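Local coordinates for protein luciferase-like monooxygenase (Streptomyces bottropensis, PDB 4US5) that probably acts as a monooxygenase of the bacterial luciferase-like family, using molecular oxygen, and folds as a TIM barrel, at residues E17-T20 / P21-L25; L25-S28 / I29-A32; R238-A241 / T242-L245; H317-R320 / D321-R324. All coordinates share one frame; numbering follows the deposited sequence.

Contact 1 (E17-T20 / P21-L25); sequences EGLT and PAHSL. With NA (sodium ion), chain L.
Thr-20 and His-23 form a capping box at the N-terminal end of helix 21-38, with Thr-20 as the N-cap. The contact is local, round the first turn. The side chain of His-23 can be followed outward. Its CB lies 3.4 Å from Thr-20 O, the carbonyl that also receives the first backbone bonds of the helix. Its CG sits anti to its own carbonyl carbon (chi1 -71°), which turns the imidazole back toward the cap residue. ND1 then accepts from Thr-20 N at 3.2 Å, with the donor tilted from the ring plane. The same ND1 is hydrogen-bonded to Thr-20 OG1 at 2.9 Å. Next round the ring, CE1 is 3.6 Å from Thr-20 OG1. CD2 and NE2 lie under Leu-19 CD2. This methyl covers one face, almost exactly on the ring normal, 3.9 Å from the centroid of the His-23 ring, a CH-pi contact. Thr-20 OG1 also takes a weak bond from Ala-22 N at 3.3 Å.

One residue on, Ser-24 N bonds to Thr-20 O, while Ser-24 OG is held by Pro-14 O. Met-162 of the second subunit packs on Thr-20, and Arg-161 of that subunit on Pro-21. Glu-11 shares the sodium ion with Ser-24. The ion lies 2.7 Å from Ser-24 O and 2.9 Å from a water.

Contact 2 (L25-S28 / I29-A32); sequences LQHS and IELA
Ile-29 rests on the backbone of the preceding turn. Its CG1 lies 3.5 Å from Leu-25 O, and its CB is equally near Gln-26 O. The terminal CD1 reaches back to Gln-26 NE2 at 4.2 Å, because CG1 stands beside the backbone N (chi1 -64°) and the chain runs on nearly straight. Gln-26 and Ile-29 point the same way, and Gln-26 is bent at chi2, which folds its amide toward that methyl. Leu-100 of the second subunit packs on both. His-27 and Glu-30 also lie side by side. CD2 of His-27 is 3.9 Å from Glu-30 OE1, and the ring and carboxylate planes are 34° apart. Beneath these side chains run regular alpha-helical bonds, such as Leu-31 N to His-27 O at 2.9 Å.

This is the middle of helix 21-38, the crossover helix of the beta-alpha-beta unit made with parallel strands 6-11 and 42-45 of the barrel. An alanine in place of Ile-29 is likely to open a gap beside Gln-26 and against that leucine of the second subunit.

Further out, other elements fix the polar ends. Gln-319 NE2 donates to Glu-30 OE1, which holds the carboxylate beside the His-27 ring. Ser-28 OG is tied to Glu-11 OE2 and to Ser-24 O. Helix 59-68 packs on Ile-29 through Arg-65 and Ile-66, and Leu-31 meets Phe-43 of strand 42-45.

Contact 3 (R238-A241 / T242-L245); sequences RVYA and THRL
Tyr-240 and Arg-244, one helical turn apart, make the closely packed part of this contact. The aliphatic stem of Arg-244 passes over one face of the phenol ring, the two side chains crossing at about a right angle. Its CG stands 3.8 Å from the centroid of the Tyr-240 ring, offset toward the rim, in a CH-pi contact. CD comes nearest at Tyr-240 CD2, 3.6 Å away. The ring reaches this place because CG of Tyr-240 is anti to the backbone N (chi1 -179°). The bend at chi3 of Arg-244 then carries its guanidinium to a salt bridge with Asp-274. His-243 meets the ring more loosely, with CB 4.1 Å from Tyr-240 CD1.

Arg-244 N also bonds to Tyr-240 O. On the looser side around Val-239, water takes over. Thr-242 N stays 3.6 Å from Val-239 O, and two waters sit at that carbonyl. Both donate to it. One also donates to Thr-242 OG1, at 2.7 Å from this oxygen, and the other accepts weakly from His-243 N. Thr-242 OG1 is bonded to Pro-259 O as well.

Helix 233-251 packs against one helix and two strands here. Ala-241 packs on Ala-264 and Val-265 of helix 261-268. Tyr-240 touches Cys-228 of strand 221-229 and Val-288 of strand 286-289, and the His-243 ring stacks with Tyr-286 of the latter strand.

Contact 4 (H317-R320 / D321-R324); sequences HDQR and DRLR
Gln-319 crosses Leu-323 and Arg-322 obliquely, in the first turn of helix 319-332. Its amide NE2 lies 3.8 Å from Leu-323 CD2. Its OE1 sits at the edge of the Arg-322 guanidinium, near that plane, and is 3.7 Å from Arg-322 CD. The amide and guanidinium planes are 56° apart. Gln-319 is bent at chi2 (76°), which swings the amide forward along the helix, beside Leu-323. The amide's strongest partner is Glu-30 of helix 21-38. Arg-322 is extended instead, and carries its charge to a salt bridge with Glu-11.

On the other side of the helix, Arg-324 folds back over Arg-320 O. The carbonyl oxygen stands over the centre of one guanidinium face. NH2 of Arg-324 also bonds, in the guanidinium plane, to Asp-321 OD1 at 2.7 Å. Asp-321 OD2 takes a water that accepts from Asp-318 N.

Arg-320 meets Asp-318 side-on, with two nitrogens. NE donates to OD1 of Asp-318 at 2.9 Å, nearly straight, and NH2 donates to OD2 at 2.7 Å through the syn lone pair. OD1 also accepts from Arg-320 N, at 2.9 Å, on its anti side; this is the capping bond. One carboxylate oxygen is therefore held by two donors. An asparagine here would probably weaken this grip, leaving the guanidinium of Arg-320 without its charged mate.

Through that capping bond Asp-318 is the N-cap of helix 319-332. Its negative carboxylate at the start of a helix probably also suits the helix dipole, as in many aspartate N-caps.

Contacts 1 and 2 follow each other on helix 21-38 and share Leu-25; their centres are 11 Å apart. Contact 3 lies far along the chain on helix 233-251, and contact 4 comes last, on helix 319-332. Contact 4 is the meeting point: it touches all three others, with centres 11 to 13 Å away. Glu-17 O meets His-317 NE2, helix 319-332 meets helix 21-38 through Gln-319, and Arg-238 NH1 makes a long, weak ion pair with Asp-321. Contact 3 touches neither contact 1 nor contact 2. The final helix thus lies beside the first helix of the barrel, consistent with ring closure, where strand 309-313 pairs with strand 6-11.

Contact 1 (E17-T20 / P21-L25)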
loop_
_atom_site.group_PDB
_atom_site.type_symbol
_atom_site.label_atom_id
_atom_site.label_comp_id
_atom_site.label_asym_id
_atom_site.label_seq_id
_atom_site.Cartn_x
_atom_site.Cartn_y
_atom_site.Cartn_z
ATOM N N GLU B 17 -9.518 -24.183 2.446
ATOM C CA GLU B 17 -8.930 -25.480 2.106
ATOM C C GLU B 17 -9.022 -25.761 0.623
ATOM O O GLU B 17 -10.077 -25.626 0.005
ATOM C CB GLU B 17 -9.618 -26.618 2.871
ATOM C CG GLU B 17 -8.914 -27.972 2.667
ATOM C CD GLU B 17 -7.535 -27.964 3.300
ATOM O OE1 GLU B 17 -7.427 -27.683 4.524
ATOM O OE2 GLU B 17 -6.549 -28.184 2.583
ATOM N N GLY B 18 -7.885 -26.115 0.040
ATOM C CA GLY B 18 -7.795 -26.337 -1.380
ATOM C C GLY B 18 -7.233 -25.195 -2.183
ATOM O O GLY B 18 -6.821 -25.393 -3.317
ATOM N N LEU B 19 -7.250 -23.974 -1.609
ATOM C CA LEU B 19 -6.809 -22.790 -2.318
ATOM C C LEU B 19 -5.625 -22.176 -1.595
ATOM O O LEU B 19 -5.125 -22.726 -0.625
ATOM C CB LEU B 19 -7.979 -21.802 -2.459
ATOM C CG LEU B 19 -9.188 -22.289 -3.277
ATOM C CD1 LEU B 19 -10.187 -21.184 -3.467
ATOM C CD2 LEU B 19 -8.777 -22.852 -4.636
ATOM N N THR B 20 -5.192 -21.019 -2.084
ATOM C CA THR B 20 -4.013 -20.330 -1.604
ATOM C C THR B 20 -4.356 -18.893 -1.249
ATOM O O THR B 20 -5.413 -18.369 -1.635
ATOM C CB THR B 20 -2.935 -20.280 -2.708
ATOM O OG1 THR B 20 -3.357 -19.406 -3.737
ATOM C CG2 THR B 20 -2.673 -21.688 -3.285
ATOM N N PRO B 21 -3.451 -18.224 -0.534
ATOM C CA PRO B 21 -3.673 -16.781 -0.258
ATOM C C PRO B 21 -3.896 -15.912 -1.514
ATOM O O PRO B 21 -4.676 -14.958 -1.473
ATOM C CB PRO B 21 -2.391 -16.372 0.448
ATOM C CG PRO B 21 -1.953 -17.615 1.131
ATOM C CD PRO B 21 -2.285 -18.732 0.191
ATOM N N ALA B 22 -3.265 -16.267 -2.643
ATOM C CA ALA B 22 -3.488 -15.526 -3.872
ATOM C C ALA B 22 -4.945 -15.638 -4.369
ATOM O O ALA B 22 -5.506 -14.690 -4.897
ATOM C CB ALA B 22 -2.543 -16.002 -4.949
ATOM N N HIS B 23 -5.556 -16.791 -4.168
ATOM C CA HIS B 23 -6.984 -16.951 -4.504
ATOM C C HIS B 23 -7.837 -16.051 -3.637
ATOM O O HIS B 23 -8.791 -15.446 -4.128
ATOM C CB HIS B 23 -7.443 -18.373 -4.307
ATOM C CG HIS B 23 -6.905 -19.337 -5.324
ATOM N ND1 HIS B 23 -5.836 -20.159 -5.075
ATOM C CD2 HIS B 23 -7.297 -19.601 -6.591
ATOM C CE1 HIS B 23 -5.583 -20.885 -6.149
ATOM N NE2 HIS B 23 -6.457 -20.564 -7.079
ATOM N N SER B 24 -7.500 -15.979 -2.347
ATOM C CA SER B 24 -8.230 -15.154 -1.405
ATOM C C SER B 24 -8.239 -13.726 -1.863
ATOM O O SER B 24 -9.295 -13.044 -1.848
ATOM C CB SER B 24 -7.607 -15.225 -0.002
ATOM O OG SER B 24 -7.608 -16.556 0.493
ATOM N N LEU B 25 -7.069 -13.220 -2.278
ATOM C CA LEU B 25 -6.997 -11.843 -2.760
ATOM C C LEU B 25 -7.845 -11.604 -4.006
ATOM O O LEU B 25 -8.529 -10.585 -4.128
ATOM C CB LEU B 25 -5.526 -11.408 -2.994
ATOM C CG LEU B 25 -4.598 -11.587 -1.801
ATOM C CD1 LEU B 25 -3.216 -11.053 -2.111
ATOM C CD2 LEU B 25 -5.136 -10.942 -0.538
HETATM NA NA NA L . -11.217 -13.361 0.015
HETATM O O HOH W 1 -11.635 -16.143 0.769
#

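Contact 2 (L25-S28 / I29-A32)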
loop_
_atom_site.group_PDB
_atom_site.type_symbol
_atom_site.label_atom_id
_atom_site.label_comp_id
_atom_site.label_asym_id
_atom_site.label_seq_id
_atom_site.Cartn_x
_atom_site.Cartn_y
_atom_site.Cartn_z
ATOM N N LEU B 25 -7.069 -13.220 -2.278
ATOM C CA LEU B 25 -6.997 -11.843 -2.760
ATOM C C LEU B 25 -7.845 -11.604 -4.006
ATOM O O LEU B 25 -8.529 -10.585 -4.128
ATOM C CB LEU B 25 -5.526 -11.408 -2.994
ATOM C CG LEU B 25 -4.598 -11.587 -1.801
ATOM C CD1 LEU B 25 -3.216 -11.053 -2.111
ATOM C CD2 LEU B 25 -5.136 -10.942 -0.538
ATOM N N GLN B 26 -7.766 -12.522 -4.966
ATOM C CA GLN B 26 -8.562 -12.420 -6.176
ATOM C C GLN B 26 -10.052 -12.457 -5.827
ATOM O O GLN B 26 -10.862 -11.702 -6.371
ATOM C CB GLN B 26 -8.192 -13.556 -7.194
ATOM C CG GLN B 26 -6.789 -13.380 -7.843
ATOM C CD GLN B 26 -6.603 -12.005 -8.471
ATOM O OE1 GLN B 26 -7.452 -11.556 -9.240
ATOM N NE2 GLN B 26 -5.528 -11.292 -8.070
ATOM N N HIS B 27 -10.404 -13.324 -4.901
ATOM C CA HIS B 27 -11.804 -13.387 -4.456
ATOM C C HIS B 27 -12.273 -12.129 -3.775
ATOM O O HIS B 27 -13.467 -11.769 -3.880
ATOM C CB HIS B 27 -12.028 -14.593 -3.588
ATOM C CG HIS B 27 -12.031 -15.865 -4.346
ATOM N ND1 HIS B 27 -11.706 -17.066 -3.770
ATOM C CD2 HIS B 27 -12.249 -16.121 -5.662
ATOM C CE1 HIS B 27 -11.692 -18.012 -4.691
ATOM N NE2 HIS B 27 -12.055 -17.474 -5.845
ATOM N N SER B 28 -11.360 -11.415 -3.117
ATOM C CA SER B 28 -11.697 -10.119 -2.470
ATOM C C SER B 28 -12.058 -9.118 -3.474
ATOM O O SER B 28 -13.048 -8.380 -3.345
ATOM C CB SER B 28 -10.510 -9.585 -1.643
ATOM O OG SER B 28 -10.252 -10.427 -0.549
ATOM N N ILE B 29 -11.281 -9.079 -4.541
ATOM C CA ILE B 29 -11.576 -8.163 -5.638
ATOM C C ILE B 29 -12.924 -8.444 -6.307
ATOM O O ILE B 29 -13.713 -7.520 -6.555
ATOM C CB ILE B 29 -10.431 -8.230 -6.686
ATOM C CG1 ILE B 29 -9.141 -7.735 -6.051
ATOM C CG2 ILE B 29 -10.766 -7.415 -7.920
ATOM C CD1 ILE B 29 -7.877 -8.059 -6.846
ATOM N N GLU B 30 -13.199 -9.722 -6.555
ATOM C CA GLU B 30 -14.458 -10.141 -7.118
ATOM C C GLU B 30 -15.649 -9.753 -6.226
ATOM O O GLU B 30 -16.675 -9.207 -6.700
ATOM C CB GLU B 30 -14.489 -11.654 -7.306
ATOM C CG GLU B 30 -15.675 -12.078 -8.162
ATOM C CD GLU B 30 -15.711 -13.563 -8.500
ATOM O OE1 GLU B 30 -14.946 -14.365 -7.883
ATOM O OE2 GLU B 30 -16.558 -13.921 -9.381
ATOM N N LEU B 31 -15.488 -9.950 -4.940
ATOM C CA LEU B 31 -16.543 -9.573 -3.989
ATOM C C LEU B 31 -16.739 -8.076 -3.958
ATOM O O LEU B 31 -17.876 -7.588 -3.918
ATOM C CB LEU B 31 -16.259 -10.128 -2.608
ATOM C CG LEU B 31 -17.255 -9.761 -1.526
ATOM C CD1 LEU B 31 -18.652 -10.256 -1.858
ATOM C CD2 LEU B 31 -16.786 -10.314 -0.179
ATOM N N ALA B 32 -15.652 -7.312 -3.998
ATOM C CA ALA B 32 -15.755 -5.866 -4.008
ATOM C C ALA B 32 -16.473 -5.325 -5.265
ATOM O O ALA B 32 -17.265 -4.426 -5.168
ATOM C CB ALA B 32 -14.386 -5.237 -3.898
#

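Contact 3 (R238-A241 / T242-L245)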
loop_
_atom_site.group_PDB
_atom_site.type_symbol
_atom_site.label_atom_id
_atom_site.label_comp_id
_atom_site.label_asym_id
_atom_site.label_seq_id
_atom_site.Cartn_x
_atom_site.Cartn_y
_atom_site.Cartn_z
ATOM N N ARG B 238 -25.814 -25.669 6.050
ATOM C CA ARG B 238 -24.740 -26.388 5.389
ATOM C C ARG B 238 -23.508 -25.456 5.190
ATOM O O ARG B 238 -22.383 -25.817 5.548
ATOM C CB ARG B 238 -25.189 -26.926 4.041
ATOM C CG ARG B 238 -24.081 -27.547 3.194
ATOM C CD ARG B 238 -24.544 -27.909 1.784
ATOM N NE ARG B 238 -23.364 -28.145 0.934
ATOM C CZ ARG B 238 -22.686 -27.220 0.261
ATOM N NH1 ARG B 238 -23.110 -25.967 0.182
ATOM N NH2 ARG B 238 -21.604 -27.580 -0.415
ATOM N N VAL B 239 -23.747 -24.283 4.633
ATOM C CA VAL B 239 -22.642 -23.301 4.390
ATOM C C VAL B 239 -21.982 -22.885 5.753
ATOM O O VAL B 239 -20.755 -22.748 5.854
ATOM C CB VAL B 239 -23.147 -22.073 3.588
ATOM C CG1 VAL B 239 -22.020 -21.055 3.387
ATOM C CG2 VAL B 239 -23.701 -22.510 2.243
ATOM N N TYR B 240 -22.793 -22.773 6.804
ATOM C CA TYR B 240 -22.337 -22.391 8.143
ATOM C C TYR B 240 -21.476 -23.451 8.837
ATOM O O TYR B 240 -20.714 -23.137 9.722
ATOM C CB TYR B 240 -23.582 -22.113 9.017
ATOM C CG TYR B 240 -23.326 -21.690 10.419
ATOM C CD1 TYR B 240 -22.437 -20.654 10.723
ATOM C CD2 TYR B 240 -24.052 -22.264 11.476
ATOM C CE1 TYR B 240 -22.234 -20.238 12.030
ATOM C CE2 TYR B 240 -23.877 -21.825 12.786
ATOM C CZ TYR B 240 -22.979 -20.821 13.053
ATOM O OH TYR B 240 -22.794 -20.429 14.355
ATOM N N ALA B 241 -21.591 -24.697 8.406
ATOM C CA ALA B 241 -20.859 -25.789 9.028
ATOM C C ALA B 241 -19.339 -25.581 8.994
ATOM O O ALA B 241 -18.630 -25.946 9.926
ATOM C CB ALA B 241 -21.233 -27.101 8.364
ATOM N N THR B 242 -18.841 -25.000 7.906
ATOM C CA THR B 242 -17.448 -24.567 7.818
ATOM C C THR B 242 -17.007 -23.779 9.034
ATOM O O THR B 242 -15.963 -24.065 9.656
ATOM C CB THR B 242 -17.264 -23.695 6.552
ATOM O OG1 THR B 242 -17.397 -24.524 5.406
ATOM C CG2 THR B 242 -15.924 -22.952 6.522
ATOM N N HIS B 243 -17.806 -22.788 9.403
ATOM C CA HIS B 243 -17.455 -21.939 10.512
ATOM C C HIS B 243 -17.515 -22.692 11.847
ATOM O O HIS B 243 -16.692 -22.481 12.735
ATOM C CB HIS B 243 -18.385 -20.748 10.540
ATOM C CG HIS B 243 -17.769 -19.538 11.132
ATOM N ND1 HIS B 243 -18.354 -18.305 11.049
ATOM C CD2 HIS B 243 -16.596 -19.357 11.780
ATOM C CE1 HIS B 243 -17.579 -17.415 11.643
ATOM N NE2 HIS B 243 -16.487 -18.023 12.053
ATOM N N ARG B 244 -18.558 -23.495 11.994
ATOM C CA ARG B 244 -18.736 -24.288 13.177
ATOM C C ARG B 244 -17.504 -25.183 13.402
ATOM O O ARG B 244 -16.988 -25.267 14.528
ATOM C CB ARG B 244 -19.996 -25.122 13.053
ATOM C CG ARG B 244 -21.277 -24.328 13.080
ATOM C CD ARG B 244 -22.483 -25.211 12.843
ATOM N NE ARG B 244 -22.658 -26.144 13.951
ATOM C CZ ARG B 244 -23.137 -27.374 13.838
ATOM N NH1 ARG B 244 -23.525 -27.852 12.670
ATOM N NH2 ARG B 244 -23.206 -28.152 14.934
ATOM N N LEU B 245 -17.077 -25.863 12.345
ATOM C CA LEU B 245 -15.924 -26.803 12.439
ATOM C C LEU B 245 -14.635 -26.044 12.662
ATOM O O LEU B 245 -13.781 -26.490 13.413
ATOM C CB LEU B 245 -15.814 -27.660 11.184
ATOM C CG LEU B 245 -14.631 -28.650 11.127
ATOM C CD1 LEU B 245 -14.662 -29.579 12.328
ATOM C CD2 LEU B 245 -14.653 -29.441 9.828
HETATM O O HOH W 2 -19.567 -20.704 7.285
HETATM O O HOH W 3 -18.832 -22.760 3.865
#

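Contact 4 (H317-R320 / D321-R324)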
loop_
_atom_site.group_PDB
_atom_site.type_symbol
_atom_site.label_atom_id
_atom_site.label_comp_id
_atom_site.label_asym_id
_atom_site.label_seq_id
_atom_site.Cartn_x
_atom_site.Cartn_y
_atom_site.Cartn_z
ATOM N N HIS B 317 -16.431 -21.121 2.873
ATOM C CA HIS B 317 -15.363 -21.849 2.190
ATOM C C HIS B 317 -15.367 -21.564 0.681
ATOM O O HIS B 317 -14.317 -21.342 0.076
ATOM C CB HIS B 317 -15.503 -23.348 2.421
ATOM C CG HIS B 317 -14.532 -24.165 1.634
ATOM N ND1 HIS B 317 -14.848 -24.716 0.417
ATOM C CD2 HIS B 317 -13.231 -24.482 1.867
ATOM C CE1 HIS B 317 -13.789 -25.339 -0.073
ATOM N NE2 HIS B 317 -12.798 -25.226 0.796
ATOM N N ASP B 318 -16.544 -21.629 0.065
ATOM C CA ASP B 318 -16.676 -21.612 -1.381
ATOM C C ASP B 318 -17.122 -20.276 -1.876
ATOM O O ASP B 318 -18.173 -19.813 -1.522
ATOM C CB ASP B 318 -17.668 -22.731 -1.809
ATOM C CG ASP B 318 -17.634 -23.035 -3.323
ATOM O OD1 ASP B 318 -17.614 -22.128 -4.188
ATOM O OD2 ASP B 318 -17.570 -24.240 -3.634
ATOM N N GLN B 319 -16.311 -19.668 -2.746
ATOM C CA GLN B 319 -16.626 -18.384 -3.326
ATOM C C GLN B 319 -18.027 -18.302 -3.920
ATOM O O GLN B 319 -18.665 -17.257 -3.842
ATOM C CB GLN B 319 -15.561 -18.011 -4.354
ATOM C CG GLN B 319 -15.771 -16.701 -5.075
ATOM C CD GLN B 319 -15.453 -15.463 -4.256
ATOM O OE1 GLN B 319 -15.459 -15.490 -3.042
ATOM N NE2 GLN B 319 -15.269 -14.349 -4.944
ATOM N N ARG B 320 -18.513 -19.386 -4.531
ATOM C CA ARG B 320 -19.841 -19.344 -5.144
ATOM C C ARG B 320 -20.930 -19.217 -4.065
ATOM O O ARG B 320 -21.918 -18.494 -4.245
ATOM C CB ARG B 320 -20.109 -20.611 -5.989
ATOM C CG ARG B 320 -19.141 -20.814 -7.162
ATOM C CD ARG B 320 -19.075 -22.240 -7.686
ATOM N NE ARG B 320 -18.331 -23.126 -6.798
ATOM C CZ ARG B 320 -18.037 -24.409 -7.048
ATOM N NH1 ARG B 320 -18.412 -24.975 -8.186
ATOM N NH2 ARG B 320 -17.370 -25.116 -6.158
ATOM N N ASP B 321 -20.751 -19.919 -2.966
ATOM C CA ASP B 321 -21.639 -19.789 -1.818
ATOM C C ASP B 321 -21.538 -18.368 -1.216
ATOM O O ASP B 321 -22.525 -17.794 -0.753
ATOM C CB ASP B 321 -21.299 -20.828 -0.745
ATOM C CG ASP B 321 -21.676 -22.247 -1.155
ATOM O OD1 ASP B 321 -22.495 -22.391 -2.103
ATOM O OD2 ASP B 321 -21.150 -23.178 -0.524
ATOM N N ARG B 322 -20.332 -17.843 -1.166
ATOM C CA ARG B 322 -20.113 -16.558 -0.561
ATOM C C ARG B 322 -20.766 -15.430 -1.344
ATOM O O ARG B 322 -21.443 -14.585 -0.785
ATOM C CB ARG B 322 -18.627 -16.302 -0.432
ATOM C CG ARG B 322 -18.316 -15.083 0.408
ATOM C CD ARG B 322 -16.860 -14.665 0.274
ATOM N NE ARG B 322 -16.489 -13.835 1.402
ATOM C CZ ARG B 322 -15.331 -13.173 1.492
ATOM N NH1 ARG B 322 -14.439 -13.237 0.523
ATOM N NH2 ARG B 322 -15.077 -12.466 2.578
ATOM N N LEU B 323 -20.524 -15.388 -2.657
ATOM C CA LEU B 323 -21.138 -14.393 -3.494
ATOM C C LEU B 323 -22.670 -14.451 -3.410
ATOM O O LEU B 323 -23.330 -13.414 -3.288
ATOM C CB LEU B 323 -20.674 -14.540 -4.956
ATOM C CG LEU B 323 -19.201 -14.272 -5.188
ATOM C CD1 LEU B 323 -18.813 -14.548 -6.613
ATOM C CD2 LEU B 323 -18.802 -12.857 -4.804
ATOM N N ARG B 324 -23.201 -15.665 -3.367
ATOM C CA ARG B 324 -24.646 -15.867 -3.189
ATOM C C ARG B 324 -25.160 -15.200 -1.919
ATOM O O ARG B 324 -26.211 -14.543 -1.934
ATOM C CB ARG B 324 -25.064 -17.371 -3.197
ATOM C CG ARG B 324 -25.439 -17.891 -4.588
ATOM C CD ARG B 324 -26.030 -19.289 -4.621
ATOM N NE ARG B 324 -25.068 -20.296 -4.220
ATOM C CZ ARG B 324 -24.234 -20.921 -5.056
ATOM N NH1 ARG B 324 -24.270 -20.677 -6.366
ATOM N NH2 ARG B 324 -23.397 -21.830 -4.586
HETATM O O HOH W 4 -19.018 -23.024 1.094
#